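Local coordinates for glycosyltransferase Gtf1 (Streptococcus pneumoniae, PDB 4PQG), which belongs to the GT-B class of glycosyltransferases, carries an extended beta-sheet domain as well, and holds uridine-5'-diphosphate in a pocket, at residues A[330-335]-A[400-405]. Residues are numbered along the deposited sequence; the frame is centred on the assembly and turned at random.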
loop_
_atom_site.group_PDB
_atom_site.type_symbol
_atom_site.label_atom_id
_atom_site.label_comp_id
_atom_site.label_asym_id
_atom_site.label_seq_id
_atom_site.Cartn_x
_atom_site.Cartn_y
_atom_site.Cartn_z
ATOM N N SER A 330 11.587 -0.540 25.977
ATOM C CA SER A 330 11.417 0.002 24.620
ATOM C C SER A 330 10.021 -0.280 24.047
ATOM O O SER A 330 9.551 -1.418 24.062
ATOM C CB SER A 330 12.520 -0.503 23.681
ATOM O OG SER A 330 12.438 -1.900 23.504
ATOM N N LEU A 331 9.383 0.771 23.531
ATOM C CA LEU A 331 8.052 0.676 22.930
ATOM C C LEU A 331 8.114 0.954 21.419
ATOM O O LEU A 331 8.970 1.699 20.950
ATOM C CB LEU A 331 7.074 1.644 23.626
ATOM C CG LEU A 331 7.005 1.579 25.166
ATOM C CD1 LEU A 331 6.160 2.711 25.736
ATOM C CD2 LEU A 331 6.493 0.237 25.655
ATOM N N ILE A 332 7.209 0.337 20.668
ATOM C CA ILE A 332 7.181 0.506 19.212
ATOM C C ILE A 332 5.734 0.635 18.696
ATOM O O ILE A 332 4.809 0.072 19.287
ATOM C CB ILE A 332 7.995 -0.626 18.496
ATOM C CG1 ILE A 332 7.992 -0.436 16.967
ATOM C CG2 ILE A 332 7.493 -2.004 18.902
ATOM C CD1 ILE A 332 8.756 -1.514 16.220
ATOM N N THR A 333 5.546 1.443 17.649
ATOM C CA THR A 333 4.342 1.397 16.818
ATOM C C THR A 333 4.763 1.533 15.357
ATOM O O THR A 333 5.838 2.070 15.063
ATOM C CB THR A 333 3.266 2.436 17.208
ATOM O OG1 THR A 333 2.011 2.041 16.645
ATOM C CG2 THR A 333 3.595 3.826 16.711
ATOM N N ALA A 334 3.945 1.004 14.455
ATOM C CA ALA A 334 4.303 0.977 13.030
ATOM C C ALA A 334 3.037 1.135 12.212
ATOM O O ALA A 334 2.167 0.262 12.222
ATOM C CB ALA A 334 5.043 -0.310 12.667
ATOM N N SER A 335 2.920 2.282 11.550
ATOM C CA SER A 335 1.739 2.602 10.752
ATOM C C SER A 335 1.967 3.821 9.879
ATOM O O SER A 335 2.896 4.628 10.103
ATOM C CB SER A 335 0.517 2.846 11.657
ATOM O OG SER A 335 0.585 4.101 12.325
ATOM N N SER A 400 11.473 -7.451 16.865
ATOM C CA SER A 400 12.025 -8.278 17.938
ATOM C C SER A 400 13.204 -7.606 18.677
ATOM O O SER A 400 13.827 -8.222 19.550
ATOM C CB SER A 400 12.373 -9.685 17.418
ATOM O OG SER A 400 13.333 -9.621 16.380
ATOM N N GLN A 401 13.480 -6.342 18.344
ATOM C CA GLN A 401 14.434 -5.510 19.094
ATOM C C GLN A 401 13.735 -4.724 20.219
ATOM O O GLN A 401 14.379 -4.025 21.002
ATOM C CB GLN A 401 15.159 -4.545 18.168
ATOM C CG GLN A 401 15.991 -5.227 17.090
ATOM C CD GLN A 401 16.723 -4.242 16.199
ATOM O OE1 GLN A 401 17.494 -3.410 16.672
ATOM N NE2 GLN A 401 16.493 -4.343 14.896
ATOM N N TYR A 402 12.417 -4.870 20.305
ATOM C CA TYR A 402 11.605 -4.087 21.236
ATOM C C TYR A 402 10.863 -4.974 22.238
ATOM O O TYR A 402 10.813 -6.194 22.094
ATOM C CB TYR A 402 10.611 -3.202 20.457
ATOM C CG TYR A 402 11.269 -2.135 19.603
ATOM C CD1 TYR A 402 11.422 -0.838 20.080
ATOM C CD2 TYR A 402 11.745 -2.429 18.312
ATOM C CE1 TYR A 402 12.015 0.144 19.305
ATOM C CE2 TYR A 402 12.340 -1.451 17.530
ATOM C CZ TYR A 402 12.474 -0.170 18.036
ATOM O OH TYR A 402 13.061 0.814 17.287
ATOM N N GLU A 403 10.271 -4.357 23.253
ATOM C CA GLU A 403 9.555 -5.124 24.243
ATOM C C GLU A 403 8.051 -5.183 24.033
ATOM O O GLU A 403 7.468 -6.270 24.112
ATOM C CB GLU A 403 9.913 -4.662 25.654
ATOM C CG GLU A 403 11.326 -5.080 26.046
ATOM C CD GLU A 403 11.672 -4.758 27.488
ATOM O OE1 GLU A 403 11.076 -3.817 28.061
ATOM O OE2 GLU A 403 12.555 -5.446 28.044
ATOM N N VAL A 404 7.431 -4.033 23.754
ATOM C CA VAL A 404 5.976 -3.941 23.689
ATOM C C VAL A 404 5.544 -3.079 22.492
ATOM O O VAL A 404 6.190 -2.080 22.180
ATOM C CB VAL A 404 5.385 -3.329 24.984
ATOM C CG1 VAL A 404 3.858 -3.170 24.881
ATOM C CG2 VAL A 404 5.747 -4.169 26.213
ATOM N N TYR A 405 4.447 -3.478 21.852
ATOM C CA TYR A 405 3.864 -2.736 20.734
ATOM C C TYR A 405 2.628 -1.979 21.219
ATOM O O TYR A 405 1.800 -2.551 21.924
ATOM C CB TYR A 405 3.467 -3.697 19.595
ATOM C CG TYR A 405 2.981 -2.977 18.347
ATOM C CD1 TYR A 405 3.843 -2.734 17.278
ATOM C CD2 TYR A 405 1.654 -2.536 18.239
ATOM C CE1 TYR A 405 3.402 -2.055 16.141
ATOM C CE2 TYR A 405 1.209 -1.850 17.112
ATOM C CZ TYR A 405 2.086 -1.615 16.071
ATOM O OH TYR A 405 1.645 -0.934 14.953
#
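Leu331 beside Val404 and Ile332 beside Tyr405 form a short parallel beta pairing at the middle of the Rossmann-like sheet in one half of this GT-B fold. With strand order 3-2-1-4-5-6, strands 330-334 and 404-406 become neighbours at the point where the chain reverses its direction of travel across the sheet. Such a switch point commonly lies near a nucleotide site, and here the side chain of Ala334 comes within about 4 Å of the bound UDP.

The backbones are joined by a hydrogen bond from Ile332 N to Val404 O, 3.0 Å. At the entry to strand 404-406, Ser330 O takes Glu403 N at 3.1 Å and, weakly, Val404 N, so two successive amides converge on one oxygen. Leu331 CD2 lies against Val404 CB at 3.8 Å, both side chains pointing the same way toward helix 458-474.

The other face carries Ile332, which is set against two tyrosines. It crosses Tyr402 at about a right angle, its CB 3.9 Å from the ring centroid in a CH-pi contact, while the phenol hydroxyl is hydrogen-bonded to Asp363 and Tyr365 on strand 361-365, the other neighbour of 330-334. Tyr405 turns CG anti to its own backbone nitrogen (chi1 -174°), which lays the ring along strand 330-334 with Ile332 O over one face. The ring thus reaches the strand's end, where its OH, also hydrogen-bonded to Thr417, accepts a hydrogen bond from Ala334 N (Ala334 N to Tyr405 OH 3.0 Å, N-H...O angle 154°).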